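PDB 1QYI: hypothetical protein from Staphylococcus aureus subsp. aureus, which is of unknown function but carries a HAD-hydrolase-like domain, consistent with a phosphatase or related hydrolase of the haloacid dehalogenase superfamily. Local coordinates for residues 222-225 / 226-229; 285-288 / 289-293; 311-315 / 316-320; 364-367 / 368-371. All coordinates share one frame; numbering follows the deposited sequence.

Interaction 1 (222-225 / 226-229)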
ATOM      1  N   VAL A 222      15.188 -16.973 -14.136  1.00 33.51           N
ATOM      2  CA  VAL A 222      16.474 -17.623 -14.403  1.00 32.22           C
ATOM      3  C   VAL A 222      17.435 -17.339 -13.254  1.00 31.49           C
ATOM      4  O   VAL A 222      18.247 -18.183 -12.883  1.00 31.84           O
ATOM      5  CB  VAL A 222      17.120 -17.105 -15.714  1.00 33.55           C
ATOM      6  CG1 VAL A 222      18.492 -17.748 -15.903  1.00 32.57           C
ATOM      7  CG2 VAL A 222      16.227 -17.417 -16.906  1.00 32.87           C
ATOM      8  N   LEU A 223      17.338 -16.132 -12.703  1.00 31.68           N
ATOM      9  CA  LEU A 223      18.174 -15.716 -11.586  1.00 29.76           C
ATOM     10  C   LEU A 223      17.826 -16.525 -10.348  1.00 28.10           C
ATOM     11  O   LEU A 223      18.709 -17.011  -9.647  1.00 27.68           O
ATOM     12  CB  LEU A 223      17.977 -14.222 -11.303  1.00 31.85           C
ATOM     13  CG  LEU A 223      18.362 -13.665  -9.922  1.00 32.82           C
ATOM     14  CD1 LEU A 223      19.865 -13.819  -9.678  1.00 32.74           C
ATOM     15  CD2 LEU A 223      17.937 -12.203  -9.840  1.00 31.85           C
ATOM     16  N   LEU A 224      16.534 -16.668 -10.078  1.00 27.21           N
ATOM     17  CA  LEU A 224      16.085 -17.432  -8.914  1.00 27.05           C
ATOM     18  C   LEU A 224      16.469 -18.897  -9.060  1.00 27.28           C
ATOM     19  O   LEU A 224      16.907 -19.535  -8.104  1.00 25.87           O
ATOM     20  CB  LEU A 224      14.567 -17.309  -8.750  1.00 26.30           C
ATOM     21  CG  LEU A 224      14.062 -15.896  -8.452  1.00 25.72           C
ATOM     22  CD1 LEU A 224      12.546 -15.902  -8.362  1.00 26.75           C
ATOM     23  CD2 LEU A 224      14.688 -15.398  -7.157  1.00 23.84           C
ATOM     24  N   ASN A 225      16.295 -19.417 -10.271  1.00 28.53           N
ATOM     25  CA  ASN A 225      16.620 -20.800 -10.586  1.00 28.73           C
ATOM     26  C   ASN A 225      18.104 -21.080 -10.346  1.00 29.12           C
ATOM     27  O   ASN A 225      18.452 -22.064  -9.701  1.00 29.17           O
ATOM     28  CB  ASN A 225      16.250 -21.089 -12.045  1.00 31.85           C
ATOM     29  CG  ASN A 225      16.255 -22.569 -12.369  1.00 34.28           C
ATOM     30  OD1 ASN A 225      15.626 -23.375 -11.674  1.00 35.40           O
ATOM     31  ND2 ASN A 225      16.952 -22.934 -13.436  1.00 34.52           N
ATOM     32  N   ASP A 226      18.979 -20.219 -10.859  1.00 29.35           N
ATOM     33  CA  ASP A 226      20.410 -20.416 -10.660  1.00 29.91           C
ATOM     34  C   ASP A 226      20.751 -20.244  -9.187  1.00 30.44           C
ATOM     35  O   ASP A 226      21.620 -20.936  -8.665  1.00 31.02           O
ATOM     36  CB  ASP A 226      21.235 -19.426 -11.486  1.00 30.48           C
ATOM     37  CG  ASP A 226      20.920 -19.490 -12.966  1.00 32.76           C
ATOM     38  OD1 ASP A 226      20.536 -20.574 -13.465  1.00 32.39           O
ATOM     39  OD2 ASP A 226      21.081 -18.449 -13.638  1.00 35.17           O
ATOM     40  N   LEU A 227      20.072 -19.314  -8.519  1.00 31.27           N
ATOM     41  CA  LEU A 227      20.304 -19.069  -7.098  1.00 30.46           C
ATOM     42  C   LEU A 227      20.118 -20.378  -6.344  1.00 30.56           C
ATOM     43  O   LEU A 227      20.903 -20.713  -5.453  1.00 31.29           O
ATOM     44  CB  LEU A 227      19.324 -18.021  -6.574  1.00 31.79           C
ATOM     45  CG  LEU A 227      19.826 -16.622  -6.198  1.00 33.57           C
ATOM     46  CD1 LEU A 227      20.921 -16.151  -7.134  1.00 31.96           C
ATOM     47  CD2 LEU A 227      18.635 -15.669  -6.223  1.00 33.25           C
ATOM     48  N   LYS A 228      19.079 -21.123  -6.709  1.00 29.94           N
ATOM     49  CA  LYS A 228      18.818 -22.403  -6.075  1.00 28.82           C
ATOM     50  C   LYS A 228      19.894 -23.378  -6.530  1.00 28.92           C
ATOM     51  O   LYS A 228      20.375 -24.199  -5.745  1.00 29.29           O
ATOM     52  CB  LYS A 228      17.420 -22.907  -6.451  1.00 30.93           C
ATOM     53  CG  LYS A 228      16.310 -22.368  -5.531  1.00 32.94           C
ATOM     54  CD  LYS A 228      15.026 -22.093  -6.302  1.00 31.69           C
ATOM     55  CE  LYS A 228      13.956 -23.125  -6.026  1.00 32.83           C
ATOM     56  NZ  LYS A 228      13.322 -22.918  -4.697  1.00 35.73           N
ATOM     57  N   GLY A 229      20.290 -23.265  -7.794  1.00 26.73           N
ATOM     58  CA  GLY A 229      21.320 -24.142  -8.329  1.00 26.93           C
ATOM     59  C   GLY A 229      22.650 -24.023  -7.596  1.00 28.24           C
ATOM     60  O   GLY A 229      23.467 -24.952  -7.610  1.00 27.47           O
TER
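Leu223 and Leu227 meet one turn apart on the alpha-helix 217-229, which flanks the parallel sheet of a Rossmann-like HAD fold. Their methyls make the closest apolar approach of the segment, CD1 of Leu223 to CD1 of Leu227 at 3.6 Å. On the other branch, CD2 of Leu227 lies 4.1 Å from CD2 of Leu224, so the forked end of Leu227 touches both leucines. Behind these side chains run the i to i+4 backbone bonds that set their spacing, such as Leu227 N to Leu223 O at 2.9 Å and Lys228 N to Leu224 O at 3.0 Å. Leu224 and Leu227 rest on Phe6 of strand 3-6, Leu227 also reaching Leu373 of helix 369-373, while Leu223 meets Leu366 and Arg370. On a more exposed flank, Asp226 follows the direction of Val222. Its carboxylate folds back beside its own backbone N (chi1 -56°), leaving OD2 2.9 Å from Val222 O; these are two acceptors with no hydrogen bond between them, since Val222 O takes the proton of Asp226 N. The polar partner of OD2 is Arg370, in a salt bridge. That same OD2 lies 3.5 Å from CG1 of Val222.

Interaction 2 (285-288 / 289-293)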
ATOM      1  N   PRO A 285      10.333  -2.955  10.905  1.00 34.79           N
ATOM      2  CA  PRO A 285      11.635  -2.590  11.479  1.00 31.55           C
ATOM      3  C   PRO A 285      12.107  -3.776  12.327  1.00 30.09           C
ATOM      4  O   PRO A 285      13.294  -4.098  12.370  1.00 32.04           O
ATOM      5  CB  PRO A 285      11.312  -1.357  12.317  1.00 31.64           C
ATOM      6  CG  PRO A 285      10.124  -0.767  11.628  1.00 32.30           C
ATOM      7  CD  PRO A 285       9.295  -1.974  11.263  1.00 32.82           C
ATOM      8  N   ASN A 286      11.154  -4.431  12.992  1.00 28.27           N
ATOM      9  CA  ASN A 286      11.444  -5.590  13.829  1.00 26.07           C
ATOM     10  C   ASN A 286      11.724  -6.780  12.901  1.00 24.67           C
ATOM     11  O   ASN A 286      10.919  -7.108  12.035  1.00 22.15           O
ATOM     12  CB  ASN A 286      10.248  -5.894  14.750  1.00 25.37           C
ATOM     13  CG  ASN A 286      10.522  -7.051  15.715  1.00 27.10           C
ATOM     14  OD1 ASN A 286      10.793  -8.175  15.289  1.00 27.88           O
ATOM     15  ND2 ASN A 286      10.443  -6.778  17.016  1.00 24.66           N
ATOM     16  N   PRO A 287      12.875  -7.448  13.086  1.00 24.24           N
ATOM     17  CA  PRO A 287      13.302  -8.603  12.286  1.00 24.58           C
ATOM     18  C   PRO A 287      12.431  -9.862  12.375  1.00 24.66           C
ATOM     19  O   PRO A 287      12.757 -10.879  11.768  1.00 26.42           O
ATOM     20  CB  PRO A 287      14.722  -8.854  12.786  1.00 23.27           C
ATOM     21  CG  PRO A 287      14.622  -8.481  14.229  1.00 23.90           C
ATOM     22  CD  PRO A 287      13.819  -7.203  14.189  1.00 23.46           C
ATOM     23  N   PHE A 288      11.322  -9.788  13.105  1.00 24.42           N
ATOM     24  CA  PHE A 288      10.432 -10.933  13.259  1.00 24.85           C
ATOM     25  C   PHE A 288      10.068 -11.665  11.980  1.00 24.99           C
ATOM     26  O   PHE A 288      10.203 -12.889  11.901  1.00 26.24           O
ATOM     27  CB  PHE A 288       9.127 -10.528  13.931  1.00 23.43           C
ATOM     28  CG  PHE A 288       8.073 -11.585  13.844  1.00 24.38           C
ATOM     29  CD1 PHE A 288       8.185 -12.752  14.593  1.00 24.36           C
ATOM     30  CD2 PHE A 288       6.991 -11.446  12.981  1.00 25.06           C
ATOM     31  CE1 PHE A 288       7.235 -13.768  14.495  1.00 21.82           C
ATOM     32  CE2 PHE A 288       6.034 -12.458  12.875  1.00 24.81           C
ATOM     33  CZ  PHE A 288       6.160 -13.625  13.634  1.00 22.91           C
ATOM     34  N   SER A 289       9.574 -10.923  10.994  1.00 24.67           N
ATOM     35  CA  SER A 289       9.168 -11.524   9.729  1.00 25.24           C
ATOM     36  C   SER A 289      10.354 -12.131   8.994  1.00 24.32           C
ATOM     37  O   SER A 289      10.225 -13.178   8.365  1.00 23.69           O
ATOM     38  CB  SER A 289       8.476 -10.493   8.840  1.00 27.03           C
ATOM     39  OG  SER A 289       9.360  -9.424   8.529  1.00 35.05           O
ATOM     40  N   TYR A 290      11.515 -11.493   9.085  1.00 22.20           N
ATOM     41  CA  TYR A 290      12.686 -12.036   8.428  1.00 20.74           C
ATOM     42  C   TYR A 290      13.103 -13.314   9.135  1.00 21.49           C
ATOM     43  O   TYR A 290      13.566 -14.263   8.503  1.00 22.14           O
ATOM     44  CB  TYR A 290      13.835 -11.021   8.418  1.00 19.79           C
ATOM     45  CG  TYR A 290      13.899 -10.212   7.139  1.00 18.36           C
ATOM     46  CD1 TYR A 290      13.995 -10.846   5.901  1.00 17.23           C
ATOM     47  CD2 TYR A 290      13.800  -8.816   7.164  1.00 17.24           C
ATOM     48  CE1 TYR A 290      13.984 -10.120   4.712  1.00 18.09           C
ATOM     49  CE2 TYR A 290      13.787  -8.072   5.980  1.00 15.73           C
ATOM     50  CZ  TYR A 290      13.878  -8.732   4.751  1.00 18.39           C
ATOM     51  OH  TYR A 290      13.848  -8.014   3.571  1.00 15.44           O
ATOM     52  N   ILE A 291      12.915 -13.344  10.451  1.00 21.40           N
ATOM     53  CA  ILE A 291      13.268 -14.511  11.256  1.00 22.16           C
ATOM     54  C   ILE A 291      12.318 -15.679  10.969  1.00 23.51           C
ATOM     55  O   ILE A 291      12.712 -16.849  11.009  1.00 22.34           O
ATOM     56  CB  ILE A 291      13.233 -14.160  12.766  1.00 21.82           C
ATOM     57  CG1 ILE A 291      14.301 -13.101  13.057  1.00 21.91           C
ATOM     58  CG2 ILE A 291      13.457 -15.411  13.610  1.00 18.29           C
ATOM     59  CD1 ILE A 291      14.387 -12.652  14.518  1.00 23.26           C
ATOM     60  N   ALA A 292      11.066 -15.343  10.677  1.00 23.39           N
ATOM     61  CA  ALA A 292      10.052 -16.336  10.369  1.00 23.80           C
ATOM     62  C   ALA A 292      10.302 -16.914   8.979  1.00 24.81           C
ATOM     63  O   ALA A 292      10.062 -18.095   8.731  1.00 24.38           O
ATOM     64  CB  ALA A 292       8.679 -15.701  10.428  1.00 22.00           C
ATOM     65  N   ALA A 293      10.786 -16.068   8.079  1.00 25.71           N
ATOM     66  CA  ALA A 293      11.072 -16.467   6.711  1.00 26.88           C
ATOM     67  C   ALA A 293      12.349 -17.293   6.635  1.00 29.07           C
ATOM     68  O   ALA A 293      12.604 -17.986   5.641  1.00 28.19           O
ATOM     69  CB  ALA A 293      11.204 -15.241   5.837  1.00 24.79           C
TER
HETATM   70  O   HOH W   1       8.853  -8.050  10.718  1.00 14.32           O
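Ile291 packs along Pro287 at the start of helix 288-295, and its longer branch can be followed outward from the backbone. CB lies 3.4 Å from Phe288 O, within the first turn. CG1, set beside the backbone N (chi1 -64°), comes to 3.0 Å from Pro287 O, the carbonyl that also accepts from Ile291 N at 2.8 Å; that donor approaches nearly along the C=O axis, with a C=O...N angle of 168°. At the tip, CD1 reaches the proline ring, 4.2 Å from Pro287 CB, the two side chains running in the same direction. Beyond the two segments, Ile291 also touches Tyr305 of helix 302-307. This is the capped N-terminus of a helix in the HAD-like domain: the side chain of Asn286 turns back so that OD1 accepts from Phe288 N at 2.8 Å, in the carbonyl plane of the amide. A water at the same turn accepts from Ser289 N at 3.0 Å and lies 2.6 Å from Asn286 O, to which it may donate. The Phe288 ring leans obliquely by Ser289 N, with CD2 3.3 Å from that nitrogen, and meets Tyr302 edge-to-face, while Ala292 N binds Phe288 O and carries the helical bonding onward.

Interaction 3 (311-315 / 316-320)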
ATOM      1  N   ASN A 311      21.929 -10.872  16.674  1.00 30.41           N
ATOM      2  CA  ASN A 311      23.010 -11.658  16.070  1.00 28.94           C
ATOM      3  C   ASN A 311      22.804 -13.173  16.175  1.00 27.33           C
ATOM      4  O   ASN A 311      23.622 -13.875  16.757  1.00 27.29           O
ATOM      5  CB  ASN A 311      24.335 -11.275  16.728  1.00 29.59           C
ATOM      6  CG  ASN A 311      25.530 -11.810  15.972  1.00 33.84           C
ATOM      7  OD1 ASN A 311      26.637 -11.884  16.509  1.00 37.09           O
ATOM      8  ND2 ASN A 311      25.318 -12.176  14.704  1.00 33.61           N
ATOM      9  N   ILE A 312      21.721 -13.673  15.598  1.00 26.42           N
ATOM     10  CA  ILE A 312      21.433 -15.091  15.664  1.00 26.42           C
ATOM     11  C   ILE A 312      21.904 -15.849  14.425  1.00 26.94           C
ATOM     12  O   ILE A 312      21.693 -17.057  14.313  1.00 26.32           O
ATOM     13  CB  ILE A 312      19.928 -15.329  15.842  1.00 25.53           C
ATOM     14  CG1 ILE A 312      19.160 -14.696  14.675  1.00 25.36           C
ATOM     15  CG2 ILE A 312      19.477 -14.753  17.175  1.00 25.82           C
ATOM     16  CD1 ILE A 312      17.710 -15.122  14.578  1.00 22.91           C
ATOM     17  N   VAL A 313      22.534 -15.143  13.489  1.00 27.19           N
ATOM     18  CA  VAL A 313      23.015 -15.777  12.265  1.00 27.33           C
ATOM     19  C   VAL A 313      24.371 -15.227  11.838  1.00 26.13           C
ATOM     20  O   VAL A 313      24.726 -14.098  12.173  1.00 23.81           O
ATOM     21  CB  VAL A 313      22.013 -15.569  11.090  1.00 28.33           C
ATOM     22  CG1 VAL A 313      20.633 -16.105  11.471  1.00 29.17           C
ATOM     23  CG2 VAL A 313      21.927 -14.089  10.724  1.00 27.94           C
ATOM     24  N   ASN A 314      25.130 -16.036  11.108  1.00 25.25           N
ATOM     25  CA  ASN A 314      26.428 -15.594  10.626  1.00 26.94           C
ATOM     26  C   ASN A 314      26.249 -14.775   9.362  1.00 25.56           C
ATOM     27  O   ASN A 314      25.329 -15.006   8.574  1.00 26.49           O
ATOM     28  CB  ASN A 314      27.364 -16.774  10.334  1.00 30.16           C
ATOM     29  CG  ASN A 314      27.856 -17.463  11.598  1.00 32.47           C
ATOM     30  OD1 ASN A 314      28.216 -16.809  12.584  1.00 32.85           O
ATOM     31  ND2 ASN A 314      27.897 -18.792  11.565  1.00 33.60           N
ATOM     32  N   LYS A 315      27.163 -13.835   9.176  1.00 23.63           N
ATOM     33  CA  LYS A 315      27.172 -12.928   8.042  1.00 23.90           C
ATOM     34  C   LYS A 315      27.151 -13.616   6.672  1.00 25.10           C
ATOM     35  O   LYS A 315      26.635 -13.054   5.708  1.00 24.76           O
ATOM     36  CB  LYS A 315      28.405 -12.038   8.154  1.00 24.50           C
ATOM     37  CG  LYS A 315      28.242 -10.649   7.605  1.00 26.23           C
ATOM     38  CD  LYS A 315      27.129  -9.909   8.322  1.00 29.30           C
ATOM     39  CE  LYS A 315      27.419  -8.410   8.389  1.00 32.34           C
ATOM     40  NZ  LYS A 315      27.846  -7.837   7.066  1.00 33.93           N
ATOM     41  N   ASP A 316      27.703 -14.824   6.581  1.00 25.17           N
ATOM     42  CA  ASP A 316      27.746 -15.533   5.304  1.00 26.87           C
ATOM     43  C   ASP A 316      26.636 -16.531   5.070  1.00 25.20           C
ATOM     44  O   ASP A 316      26.596 -17.194   4.030  1.00 24.67           O
ATOM     45  CB  ASP A 316      29.076 -16.271   5.130  1.00 31.00           C
ATOM     46  CG  ASP A 316      30.104 -15.443   4.397  1.00 36.74           C
ATOM     47  OD1 ASP A 316      29.697 -14.597   3.563  1.00 40.56           O
ATOM     48  OD2 ASP A 316      31.314 -15.651   4.624  1.00 36.61           O
ATOM     49  N   ASP A 317      25.717 -16.637   6.014  1.00 23.53           N
ATOM     50  CA  ASP A 317      24.653 -17.622   5.872  1.00 21.46           C
ATOM     51  C   ASP A 317      23.290 -17.043   5.477  1.00 20.27           C
ATOM     52  O   ASP A 317      22.397 -17.769   5.026  1.00 18.72           O
ATOM     53  CB  ASP A 317      24.565 -18.417   7.169  1.00 21.88           C
ATOM     54  CG  ASP A 317      25.925 -18.916   7.621  1.00 23.46           C
ATOM     55  OD1 ASP A 317      26.735 -19.291   6.744  1.00 24.82           O
ATOM     56  OD2 ASP A 317      26.195 -18.939   8.840  1.00 27.04           O
ATOM     57  N   VAL A 318      23.140 -15.732   5.636  1.00 19.35           N
ATOM     58  CA  VAL A 318      21.899 -15.069   5.280  1.00 16.91           C
ATOM     59  C   VAL A 318      22.162 -13.730   4.607  1.00 16.35           C
ATOM     60  O   VAL A 318      22.931 -12.912   5.105  1.00 18.54           O
ATOM     61  CB  VAL A 318      21.008 -14.859   6.521  1.00 17.53           C
ATOM     62  CG1 VAL A 318      19.637 -14.315   6.098  1.00 14.34           C
ATOM     63  CG2 VAL A 318      20.854 -16.168   7.287  1.00 13.12           C
ATOM     64  N   PHE A 319      21.514 -13.537   3.460  1.00 15.81           N
ATOM     65  CA  PHE A 319      21.614 -12.324   2.652  1.00 14.51           C
ATOM     66  C   PHE A 319      20.212 -11.739   2.466  1.00 15.31           C
ATOM     67  O   PHE A 319      19.353 -12.329   1.794  1.00 14.14           O
ATOM     68  CB  PHE A 319      22.170 -12.641   1.265  1.00 13.77           C
ATOM     69  CG  PHE A 319      23.581 -13.138   1.269  1.00 13.46           C
ATOM     70  CD1 PHE A 319      24.637 -12.269   1.509  1.00 12.36           C
ATOM     71  CD2 PHE A 319      23.854 -14.483   1.054  1.00  8.94           C
ATOM     72  CE1 PHE A 319      25.936 -12.729   1.528  1.00 13.39           C
ATOM     73  CE2 PHE A 319      25.150 -14.948   1.072  1.00 11.38           C
ATOM     74  CZ  PHE A 319      26.195 -14.067   1.314  1.00 13.26           C
ATOM     75  N   ILE A 320      19.986 -10.571   3.044  1.00 15.02           N
ATOM     76  CA  ILE A 320      18.702  -9.912   2.927  1.00 15.20           C
ATOM     77  C   ILE A 320      18.773  -8.940   1.756  1.00 16.28           C
ATOM     78  O   ILE A 320      19.659  -8.088   1.694  1.00 15.81           O
ATOM     79  CB  ILE A 320      18.349  -9.189   4.231  1.00 13.08           C
ATOM     80  CG1 ILE A 320      17.949 -10.228   5.275  1.00 13.02           C
ATOM     81  CG2 ILE A 320      17.239  -8.188   3.990  1.00 13.86           C
ATOM     82  CD1 ILE A 320      17.638  -9.652   6.642  1.00 17.24           C
TER
HETATM   83  O   HOH W   2      23.990 -18.507  10.414  1.00 27.84           O
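Val313 and Val318 form the apolar side of a type I beta turn, residues 314-317, that leads into strand 318-322 of the parallel sheet in this Rossmann-like HAD fold. Their side chains cross at about a right angle, and a single methyl of Val318, CG2, nestles against the branched end of Val313: it is 4.0 Å from Val313 CB and 4.2 Å from both of its methyls. The packing continues past the segments, since both valines touch Ala336 and Val318 also meets Leu294 of helix 288-295. Between them the turn is closed by a backbone bond from Asp317 N to Asn314 O, 3.1 Å long and nearly straight at the hydrogen (165°). The donor nevertheless stands 56° out of the carbonyl plane, above it and not on a lone pair.

The solvent side is looser and polar. Asn314, Lys315 and Asp316 are exposed there, and Lys315 directs its bent chain to a salt bridge with Asp360. The side chains of Asn314 and Asp317 extend together, with amide and carboxylate planes 67° apart; the direct link from Asn314 ND2 to Asp317 OD2 is doubtful because that oxygen is crowded in the model. A water 2.7 Å from Asp317 OD2 may donate to it, a leg equally uncertain; its firmer bond is the one it accepts from Asn314 N at 2.8 Å.

Interaction 4 (364-367 / 368-371)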
ATOM      1  N   ASN A 364      21.913  -1.808  -8.369  1.00 25.52           N
ATOM      2  CA  ASN A 364      20.926  -0.990  -9.081  1.00 24.95           C
ATOM      3  C   ASN A 364      19.569  -1.669  -9.124  1.00 25.64           C
ATOM      4  O   ASN A 364      18.539  -1.023  -8.960  1.00 25.46           O
ATOM      5  CB  ASN A 364      21.374  -0.684 -10.511  1.00 24.74           C
ATOM      6  CG  ASN A 364      22.493   0.333 -10.572  1.00 26.22           C
ATOM      7  OD1 ASN A 364      22.353   1.467 -10.114  1.00 25.27           O
ATOM      8  ND2 ASN A 364      23.615  -0.069 -11.150  1.00 28.26           N
ATOM      9  N   HIS A 365      19.573  -2.975  -9.362  1.00 26.95           N
ATOM     10  CA  HIS A 365      18.335  -3.747  -9.418  1.00 28.82           C
ATOM     11  C   HIS A 365      18.590  -5.239  -9.191  1.00 29.35           C
ATOM     12  O   HIS A 365      19.733  -5.695  -9.194  1.00 30.02           O
ATOM     13  CB  HIS A 365      17.632  -3.506 -10.763  1.00 27.50           C
ATOM     14  CG  HIS A 365      18.510  -3.739 -11.954  1.00 27.72           C
ATOM     15  ND1 HIS A 365      18.919  -4.991 -12.344  1.00 26.98           N
ATOM     16  CD2 HIS A 365      19.063  -2.865 -12.834  1.00 26.89           C
ATOM     17  CE1 HIS A 365      19.687  -4.889 -13.421  1.00 27.60           C
ATOM     18  NE2 HIS A 365      19.786  -3.610 -13.733  1.00 28.17           N
ATOM     19  N   LEU A 366      17.516  -5.989  -8.989  1.00 29.53           N
ATOM     20  CA  LEU A 366      17.613  -7.422  -8.741  1.00 31.62           C
ATOM     21  C   LEU A 366      18.561  -8.168  -9.679  1.00 32.36           C
ATOM     22  O   LEU A 366      19.134  -9.186  -9.301  1.00 33.00           O
ATOM     23  CB  LEU A 366      16.228  -8.066  -8.824  1.00 31.91           C
ATOM     24  CG  LEU A 366      16.149  -9.518  -8.345  1.00 34.11           C
ATOM     25  CD1 LEU A 366      16.502  -9.576  -6.868  1.00 32.46           C
ATOM     26  CD2 LEU A 366      14.750 -10.080  -8.587  1.00 32.17           C
ATOM     27  N   GLY A 367      18.724  -7.667 -10.898  1.00 33.83           N
ATOM     28  CA  GLY A 367      19.592  -8.333 -11.855  1.00 34.22           C
ATOM     29  C   GLY A 367      21.062  -8.327 -11.476  1.00 35.71           C
ATOM     30  O   GLY A 367      21.757  -9.346 -11.584  1.00 36.81           O
ATOM     31  N   GLU A 368      21.530  -7.171 -11.023  1.00 34.25           N
ATOM     32  CA  GLU A 368      22.915  -6.985 -10.627  1.00 34.39           C
ATOM     33  C   GLU A 368      23.266  -7.737  -9.351  1.00 33.72           C
ATOM     34  O   GLU A 368      24.320  -7.507  -8.755  1.00 34.27           O
ATOM     35  CB  GLU A 368      23.204  -5.490 -10.447  1.00 34.59           C
ATOM     36  CG  GLU A 368      23.379  -4.739 -11.759  1.00 37.14           C
ATOM     37  CD  GLU A 368      23.609  -3.247 -11.567  1.00 39.59           C
ATOM     38  OE1 GLU A 368      24.177  -2.862 -10.517  1.00 41.81           O
ATOM     39  OE2 GLU A 368      23.243  -2.461 -12.476  1.00 38.35           O
ATOM     40  N   LEU A 369      22.388  -8.644  -8.939  1.00 33.56           N
ATOM     41  CA  LEU A 369      22.611  -9.422  -7.720  1.00 33.41           C
ATOM     42  C   LEU A 369      23.723 -10.457  -7.880  1.00 33.39           C
ATOM     43  O   LEU A 369      24.375 -10.831  -6.903  1.00 33.74           O
ATOM     44  CB  LEU A 369      21.316 -10.119  -7.292  1.00 33.11           C
ATOM     45  CG  LEU A 369      21.396 -11.036  -6.070  1.00 33.16           C
ATOM     46  CD1 LEU A 369      21.782 -10.226  -4.839  1.00 33.11           C
ATOM     47  CD2 LEU A 369      20.055 -11.715  -5.849  1.00 34.71           C
ATOM     48  N   ARG A 370      23.938 -10.926  -9.106  1.00 32.71           N
ATOM     49  CA  ARG A 370      24.986 -11.908  -9.349  1.00 33.28           C
ATOM     50  C   ARG A 370      26.364 -11.322  -9.040  1.00 33.13           C
ATOM     51  O   ARG A 370      27.240 -12.013  -8.517  1.00 31.79           O
ATOM     52  CB  ARG A 370      24.965 -12.378 -10.801  1.00 34.87           C
ATOM     53  CG  ARG A 370      23.949 -13.445 -11.125  1.00 35.92           C
ATOM     54  CD  ARG A 370      24.234 -13.994 -12.510  1.00 35.74           C
ATOM     55  NE  ARG A 370      23.317 -15.050 -12.905  1.00 35.34           N
ATOM     56  CZ  ARG A 370      22.023 -14.865 -13.135  1.00 36.70           C
ATOM     57  NH1 ARG A 370      21.490 -13.658 -13.009  1.00 34.98           N
ATOM     58  NH2 ARG A 370      21.260 -15.892 -13.499  1.00 38.57           N
ATOM     59  N   GLY A 371      26.542 -10.046  -9.370  1.00 32.87           N
ATOM     60  CA  GLY A 371      27.810  -9.379  -9.136  1.00 32.87           C
ATOM     61  C   GLY A 371      28.229  -9.437  -7.687  1.00 32.49           C
ATOM     62  O   GLY A 371      29.411  -9.569  -7.380  1.00 32.88           O
TER
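Between Asn364 and Gly371 the backbone bends through a short 3-10 segment at 366-367 into helix 369-373, and the bond from Glu368 N to His365 O across this bend is weak and uncertain. This is the strand-to-helix connection that follows strand 361-363, the outermost strand on its side of the parallel sheet in the Rossmann-like HAD fold. Across the turn Glu368 reaches back to Asn364, its chain extended beyond CG (chi2 178°), and the carboxylate is gripped by both the amide and the backbone of that residue. Asn364 ND2 donates to the syn lone pair of Glu368 OE2 at 2.8 Å, with the acceptor close to the amide plane, and makes a weaker bond to OE1. Asn364 N meets OE1 at 3.3 Å from above the carboxylate plane; with amide and carboxylate planes 86° apart, the two flat groups stand almost perpendicular.

The aliphatic part of Glu368 is used as well: CG passes over one face of the His365 ring, 4.1 Å from CE1. That ring is turned toward the following backbone, and Gly367 N lies at its edge, in plane, giving ND1 a weak hydrogen bond. On the inward side Leu366 and Leu369 both touch Phe6 of strand 3-6, and their methyls meet with Leu366 CD1 at 4.3 Å from Leu369 CD2.

Interactions 1 and 4 touch directly, their centres about 13 Å apart: helix 217-229 meets helix 369-373 and the loop before it, through one salt bridge near the surface and packing beneath, and leucines from both reach Phe6 of strand 3-6. Interactions 2 and 3 form a second touching pair, with Tyr290 against Ile320 and Ile291 against Ile312, where helix 288-295 packs against strand 318-322 and the loop leading into it. Interaction 2 is the most buried; the other three are partly buried. Their polar chemistry differs accordingly: helical backbone bonds in 222-229, an asparagine cap at the helix start in 285-293, a beta turn with a water beside it in 311-320, and an amide-carboxylate grip in 364-371.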